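Local coordinates for protein putative transcriptional regulator (Clostridium difficile, PDB 3QI7) that is of unknown function but has a periplasmic-binding-protein-like fold and may bind a small ligand such as a sugar, at residues A[258-261]-A[262-266]; A[280-283]-A[284-288]; A[303-306]-A[307-310]. One frame throughout, in Å; residues are numbered along the deposited sequence.

Contacts 1, 2 and 3 follow in order along one chain and touch one another in space. Contact 3 is the most central, about 5 Å from the chain centre to its own centre, with four of seven touching residues buried. Contact 1 is partly buried, with no touching residue exposed. Contact 2 lies nearer the surface, within helix 279-292, with three buried and three exposed residues. Contacts 1 and 3 each join a loop to the first turn of a helix. Pro259 of contact 1 packs on Ile282 and Asn283 of contact 2 and on Pro305 of contact 3. The chemistry differs: turns and proline packing in 258-266, regular helix bonds in 280-288, and selenomethionine-aromatic and aliphatic packing in 303-310.

Contact 1 (A[258-261]-A[262-266]); sequences SPIQ and TYPSV
Tyr263 N donates to Gln261 O, only two residues earlier, at 2.7 Å, in a tight turn round Thr262. The carbonyl is met from above its plane, with a C=O to donor angle of 96°. Thr262 has a positive phi of 74°, as this turn requires. It sits at the N-cap of helix 263-267, but its side chain makes no capping bond. Thr262 OG1 lies beside its own backbone N (chi1 -49°), 3.5 Å from Gln261 O, at too poor an angle to bond there. Ser258 OG accepts from Gln261 N at 3.2 Å, an ST motif. Pro264 CD lies 3.3 Å from Pro259 O and 3.4 Å from Ile260 O. Pro259 O is buried and has no hydrogen-bond partner in the model. Tyr263 CB is 3.6 Å from Pro259 O, while the ring brings its edge to Ser258 O, 3.9 Å from Tyr263 CD2. Ile260 CD1 and Pro264 CG make a loose apolar contact. Gln261 NE2 hydrogen-bonds Glu234 OE2, and the Tyr263 ring meets that of Tyr371. The arrangement is a classic gamma turn leading into a short helix with proline in its first turn.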
loop_
_atom_site.group_PDB
_atom_site.type_symbol
_atom_site.label_atom_id
_atom_site.label_comp_id
_atom_site.label_asym_id
_atom_site.label_seq_id
_atom_site.Cartn_x
_atom_site.Cartn_y
_atom_site.Cartn_z
ATOM N N SER A 258 -4.440 1.346 6.822
ATOM C CA SER A 258 -5.266 0.200 6.498
ATOM C C SER A 258 -6.485 0.092 7.414
ATOM O O SER A 258 -6.332 -0.054 8.616
ATOM C CB SER A 258 -4.454 -1.090 6.601
ATOM O OG SER A 258 -5.311 -2.188 6.373
ATOM N N PRO A 259 -7.692 0.137 6.837
ATOM C CA PRO A 259 -8.908 -0.038 7.638
ATOM C C PRO A 259 -9.026 -1.429 8.244
ATOM O O PRO A 259 -9.666 -1.607 9.312
ATOM C CB PRO A 259 -10.037 0.192 6.622
ATOM C CG PRO A 259 -9.413 0.857 5.463
ATOM C CD PRO A 259 -7.989 0.417 5.424
ATOM N N ILE A 260 -8.461 -2.427 7.555
ATOM C CA ILE A 260 -8.644 -3.819 7.958
ATOM C C ILE A 260 -7.591 -4.310 8.972
ATOM O O ILE A 260 -7.889 -5.177 9.804
ATOM C CB ILE A 260 -8.739 -4.738 6.719
ATOM C CG1 ILE A 260 -9.130 -6.170 7.119
ATOM C CG2 ILE A 260 -7.434 -4.715 5.902
ATOM C CD1 ILE A 260 -10.451 -6.280 7.886
ATOM N N GLN A 261 -6.393 -3.732 8.963
ATOM C CA GLN A 261 -5.353 -4.126 9.933
ATOM C C GLN A 261 -5.428 -3.277 11.175
ATOM O O GLN A 261 -5.452 -2.036 11.092
ATOM C CB GLN A 261 -3.947 -3.960 9.329
ATOM C CG GLN A 261 -3.672 -4.829 8.164
ATOM C CD GLN A 261 -3.830 -6.301 8.507
ATOM O OE1 GLN A 261 -4.755 -6.958 8.028
ATOM N NE2 GLN A 261 -2.947 -6.812 9.374
ATOM N N THR A 262 -5.478 -3.936 12.331
ATOM C CA THR A 262 -5.371 -3.258 13.629
ATOM C C THR A 262 -6.622 -2.463 14.045
ATOM O O THR A 262 -7.087 -2.596 15.173
ATOM C CB THR A 262 -4.125 -2.299 13.719
ATOM O OG1 THR A 262 -2.924 -2.978 13.276
ATOM C CG2 THR A 262 -3.969 -1.808 15.164
ATOM N N TYR A 263 -7.148 -1.622 13.169
ATOM C CA TYR A 263 -8.338 -0.800 13.522
ATOM C C TYR A 263 -9.503 -1.600 14.097
ATOM O O TYR A 263 -10.042 -1.252 15.169
ATOM C CB TYR A 263 -8.795 0.105 12.357
ATOM C CG TYR A 263 -8.275 1.540 12.525
ATOM C CD1 TYR A 263 -8.778 2.357 13.538
ATOM C CD2 TYR A 263 -7.263 2.058 11.709
ATOM C CE1 TYR A 263 -8.306 3.652 13.736
ATOM C CE2 TYR A 263 -6.792 3.372 11.891
ATOM C CZ TYR A 263 -7.312 4.167 12.909
ATOM O OH TYR A 263 -6.904 5.477 13.159
ATOM N N PRO A 264 -9.869 -2.706 13.439
ATOM C CA PRO A 264 -11.045 -3.433 13.919
ATOM C C PRO A 264 -10.918 -3.983 15.336
ATOM O O PRO A 264 -11.863 -3.883 16.120
ATOM C CB PRO A 264 -11.196 -4.555 12.895
ATOM C CG PRO A 264 -10.602 -3.977 11.656
ATOM C CD PRO A 264 -9.402 -3.240 12.143
ATOM N N SER A 265 -9.767 -4.529 15.681
ATOM C CA SER A 265 -9.545 -4.970 17.060
ATOM C C SER A 265 -9.524 -3.778 18.043
ATOM O O SER A 265 -10.057 -3.856 19.143
ATOM C CB SER A 265 -8.238 -5.765 17.135
ATOM O OG SER A 265 -7.567 -5.505 18.341
ATOM N N VAL A 266 -8.914 -2.665 17.646
ATOM C CA VAL A 266 -8.790 -1.506 18.561
ATOM C C VAL A 266 -10.157 -0.869 18.844
ATOM O O VAL A 266 -10.479 -0.567 20.000
ATOM C CB VAL A 266 -7.762 -0.488 18.003
ATOM C CG1 VAL A 266 -7.825 0.869 18.738
ATOM C CG2 VAL A 266 -6.364 -1.110 18.121
#

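Contact 2 (A[280-283]-A[284-288]); sequences DKIN and DMISE
Asp284 N donates to Asp280 O at 3.1 Å, nearly straight at 168°, the first of four backbone hydrogen bonds that join these two turns of helix. Met285 N to Lys281 O and Ser287 N to Asn283 O follow the same i to i+4 pattern, a little more bent. Ile286 N meets Ile282 O at 2.9 Å and lies in the carbonyl plane. The donors of the other three are tilted from it.

The apolar contact is one turn long. Ile282 CG2 meets Ile286 CD1 at 3.9 Å, and the two side chains cross obliquely. Ile282 CG2 is anti to the backbone N (CG1 has chi1 -61°), which carries this methyl forward to the next turn. Ile286 CG1 also rests 3.3 Å from Ile282 O. These isoleucines lie on the buried side, where Ile282 packs on Pro259 and Ile271, and Ile286 on Tyr371.

Side chains also lie against backbone oxygens. Asp284 CG is 3.3 Å from Asp280 O, and Met285, a selenomethionine, lays CG 3.4 Å from Lys281 O.

The polar ends have their partners outside the two segments. Tyr371, the C-terminal residue, serves two of them: its OH bonds Asn283 OD1 and its terminal carboxylate bonds Ser287 OG. Lys281 NZ forms a salt bridge with Asp275. The whole is a regular amphipathic alpha-helix, with an isoleucine pair at i and i+4 facing the protein and charged residues on the other side.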
loop_
_atom_site.group_PDB
_atom_site.type_symbol
_atom_site.label_atom_id
_atom_site.label_comp_id
_atom_site.label_asym_id
_atom_site.label_seq_id
_atom_site.Cartn_x
_atom_site.Cartn_y
_atom_site.Cartn_z
ATOM N N ASP A 280 -15.045 0.865 2.199
ATOM C CA ASP A 280 -15.940 1.997 2.516
ATOM C C ASP A 280 -16.822 1.688 3.731
ATOM O O ASP A 280 -17.072 2.558 4.556
ATOM C CB ASP A 280 -16.833 2.351 1.340
ATOM C CG ASP A 280 -16.054 2.928 0.178
ATOM O OD1 ASP A 280 -14.891 3.346 0.366
ATOM O OD2 ASP A 280 -16.588 2.932 -0.931
ATOM N N LYS A 281 -17.268 0.440 3.833
ATOM C CA LYS A 281 -18.158 0.022 4.904
ATOM C C LYS A 281 -17.358 -0.070 6.207
ATOM O O LYS A 281 -17.848 0.318 7.267
ATOM C CB LYS A 281 -18.818 -1.323 4.552
ATOM C CG LYS A 281 -19.794 -1.819 5.620
ATOM C CD LYS A 281 -20.327 -3.236 5.335
ATOM C CE LYS A 281 -21.448 -3.611 6.334
ATOM N NZ LYS A 281 -21.828 -5.067 6.261
ATOM N N ILE A 282 -16.139 -0.606 6.123
ATOM C CA ILE A 282 -15.240 -0.657 7.280
ATOM C C ILE A 282 -14.972 0.766 7.797
ATOM O O ILE A 282 -15.008 1.010 9.003
ATOM C CB ILE A 282 -13.923 -1.382 6.982
ATOM C CG1 ILE A 282 -14.193 -2.852 6.569
ATOM C CG2 ILE A 282 -12.977 -1.331 8.223
ATOM C CD1 ILE A 282 -12.975 -3.573 5.938
ATOM N N ASN A 283 -14.700 1.684 6.872
ATOM C CA ASN A 283 -14.409 3.084 7.218
ATOM C C ASN A 283 -15.555 3.815 7.908
ATOM O O ASN A 283 -15.326 4.565 8.872
ATOM C CB ASN A 283 -13.945 3.836 5.983
ATOM C CG ASN A 283 -12.542 3.470 5.609
ATOM O OD1 ASN A 283 -11.772 3.074 6.458
ATOM N ND2 ASN A 283 -12.188 3.622 4.343
ATOM N N ASP A 284 -16.773 3.608 7.411
ATOM C CA ASP A 284 -17.993 4.062 8.112
ATOM C C ASP A 284 -18.103 3.476 9.517
ATOM O O ASP A 284 -18.471 4.163 10.475
ATOM C CB ASP A 284 -19.245 3.660 7.321
ATOM C CG ASP A 284 -19.404 4.439 6.010
ATOM O OD1 ASP A 284 -18.738 5.468 5.831
ATOM O OD2 ASP A 284 -20.256 4.046 5.186
HETATM N N MSE A 285 -17.801 2.199 9.660
HETATM C CA MSE A 285 -17.869 1.576 10.975
HETATM C C MSE A 285 -16.827 2.170 11.933
HETATM O O MSE A 285 -17.136 2.380 13.079
HETATM C CB MSE A 285 -17.733 0.046 10.892
HETATM C CG MSE A 285 -18.938 -0.637 10.305
HETATM SE SE MSE A 285 -18.513 -2.502 9.941
HETATM C CE MSE A 285 -18.685 -3.226 11.704
ATOM N N ILE A 286 -15.620 2.477 11.444
ATOM C CA ILE A 286 -14.564 3.076 12.257
ATOM C C ILE A 286 -14.979 4.497 12.649
ATOM O O ILE A 286 -14.850 4.870 13.803
ATOM C CB ILE A 286 -13.177 3.100 11.522
ATOM C CG1 ILE A 286 -12.669 1.663 11.293
ATOM C CG2 ILE A 286 -12.139 3.895 12.349
ATOM C CD1 ILE A 286 -11.450 1.575 10.376
ATOM N N SER A 287 -15.562 5.251 11.720
ATOM C CA SER A 287 -16.042 6.604 12.063
ATOM C C SER A 287 -17.125 6.613 13.110
ATOM O O SER A 287 -17.139 7.515 13.946
ATOM C CB SER A 287 -16.472 7.409 10.862
ATOM O OG SER A 287 -15.384 7.520 9.952
ATOM N N GLU A 288 -18.038 5.652 13.079
ATOM C CA GLU A 288 -19.081 5.600 14.102
ATOM C C GLU A 288 -18.459 5.374 15.465
ATOM O O GLU A 288 -18.855 6.013 16.456
ATOM C CB GLU A 288 -20.116 4.508 13.817
ATOM C CG GLU A 288 -21.001 4.163 15.042
#

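Contact 3 (A[303-306]-A[307-310]); sequences PMPM and DAFL
Pro305 O takes hydrogen bonds from both Phe309 N at 2.9 Å and Ala308 N at 3.1 Å, while Leu310 N bonds Met306 O almost straight at 174°. This is a helix N-terminus with proline at the N-cap, where the loop after strand 300-301 runs into helix 306-324. The two donors use Pro305 O differently. Phe309 N lies in the carbonyl plane, and Ala308 N comes from well above it.

Two selenomethionines flank Phe309. Met306 makes a Met-aromatic contact with it, and Met304 does so in one conformer. Met304 SE lies 4.0 Å from Phe309 CD1, at the ring edge, and the two side chains cross at about a right angle. Met304 CE is 4.0 Å from Ala308 CB. Met304 has two conformers, so its contacts are less certain than the one Met306 makes with the ring. Met306 runs alongside Phe309, pointing the same way, with Met306 SE 4.1 Å from Phe309 CD2 in an oblique position. Pro305 CD adds a contact with Ala308 CB.

Beyond the two segments, Phe309 meets the Phe345 ring and packs on Leu366 of strand 361-370, while Met306 and Leu310 both touch Val364 of that strand. Bends at chi2 (-64°) and chi3 (-68°) fold the Met306 chain toward the next turn. There Met306 CE is 3.3 Å from Leu310 CG, shorter than a normal carbon contact, so the exact place of the methyl is doubtful.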
loop_
_atom_site.group_PDB
_atom_site.type_symbol
_atom_site.label_atom_id
_atom_site.label_comp_id
_atom_site.label_asym_id
_atom_site.label_seq_id
_atom_site.Cartn_x
_atom_site.Cartn_y
_atom_site.Cartn_z
ATOM N N PRO A 303 -8.522 6.010 1.969
ATOM C CA PRO A 303 -9.753 5.286 1.677
ATOM C C PRO A 303 -9.579 3.763 1.597
ATOM O O PRO A 303 -10.548 3.016 1.799
ATOM C CB PRO A 303 -10.149 5.826 0.278
ATOM C CG PRO A 303 -9.572 7.119 0.222
ATOM C CD PRO A 303 -8.253 7.002 0.924
HETATM N N MSE A 304 -8.374 3.312 1.256
HETATM C CA MSE A 304 -8.068 1.878 1.182
HETATM C C MSE A 304 -6.577 1.634 1.397
HETATM O O MSE A 304 -5.783 2.542 1.204
HETATM C CB MSE A 304 -8.545 1.256 -0.155
HETATM C CG MSE A 304 -8.168 1.973 -1.438
HETATM SE SE MSE A 304 -9.146 1.345 -3.046
HETATM C CE MSE A 304 -8.864 -0.567 -2.973
ATOM N N PRO A 305 -6.195 0.408 1.786
ATOM C CA PRO A 305 -4.773 0.191 1.979
ATOM C C PRO A 305 -4.040 0.189 0.668
ATOM O O PRO A 305 -4.619 -0.172 -0.333
ATOM C CB PRO A 305 -4.684 -1.197 2.584
ATOM C CG PRO A 305 -6.140 -1.726 2.687
ATOM C CD PRO A 305 -6.997 -0.829 1.919
HETATM N N MSE A 306 -2.784 0.561 0.690
HETATM C CA MSE A 306 -1.983 0.532 -0.536
HETATM C C MSE A 306 -1.809 -0.935 -1.076
HETATM O O MSE A 306 -1.744 -1.170 -2.303
HETATM C CB MSE A 306 -0.621 1.177 -0.268
HETATM C CG MSE A 306 -0.632 2.694 -0.248
HETATM SE SE MSE A 306 -1.123 3.372 -2.053
HETATM C CE MSE A 306 0.348 2.894 -3.057
ATOM N N ASP A 307 -1.743 -1.909 -0.168
ATOM C CA ASP A 307 -1.668 -3.325 -0.546
ATOM C C ASP A 307 -2.865 -3.789 -1.376
ATOM O O ASP A 307 -2.760 -4.770 -2.122
ATOM C CB ASP A 307 -1.575 -4.243 0.699
ATOM C CG ASP A 307 -0.173 -4.263 1.332
ATOM O OD1 ASP A 307 0.738 -3.613 0.795
ATOM O OD2 ASP A 307 0.005 -4.939 2.372
ATOM N N ALA A 308 -4.004 -3.123 -1.222
ATOM C CA ALA A 308 -5.176 -3.362 -2.071
ATOM C C ALA A 308 -5.266 -2.433 -3.289
ATOM O O ALA A 308 -5.584 -2.862 -4.398
ATOM C CB ALA A 308 -6.484 -3.293 -1.234
ATOM N N PHE A 309 -4.958 -1.160 -3.090
ATOM C CA PHE A 309 -5.027 -0.200 -4.178
ATOM C C PHE A 309 -4.082 -0.475 -5.347
ATOM O O PHE A 309 -4.525 -0.433 -6.496
ATOM C CB PHE A 309 -4.845 1.247 -3.648
ATOM C CG PHE A 309 -4.904 2.276 -4.717
ATOM C CD1 PHE A 309 -6.117 2.647 -5.274
ATOM C CD2 PHE A 309 -3.718 2.828 -5.235
ATOM C CE1 PHE A 309 -6.172 3.616 -6.298
ATOM C CE2 PHE A 309 -3.750 3.789 -6.240
ATOM C CZ PHE A 309 -4.975 4.164 -6.797
ATOM N N LEU A 310 -2.798 -0.721 -5.089
ATOM C CA LEU A 310 -1.840 -0.847 -6.186
ATOM C C LEU A 310 -2.224 -1.991 -7.136
ATOM O O LEU A 310 -2.316 -1.775 -8.353
ATOM C CB LEU A 310 -0.387 -0.993 -5.699
ATOM C CG LEU A 310 0.203 0.267 -5.058
ATOM C CD1 LEU A 310 1.459 -0.081 -4.229
ATOM C CD2 LEU A 310 0.465 1.386 -6.125
#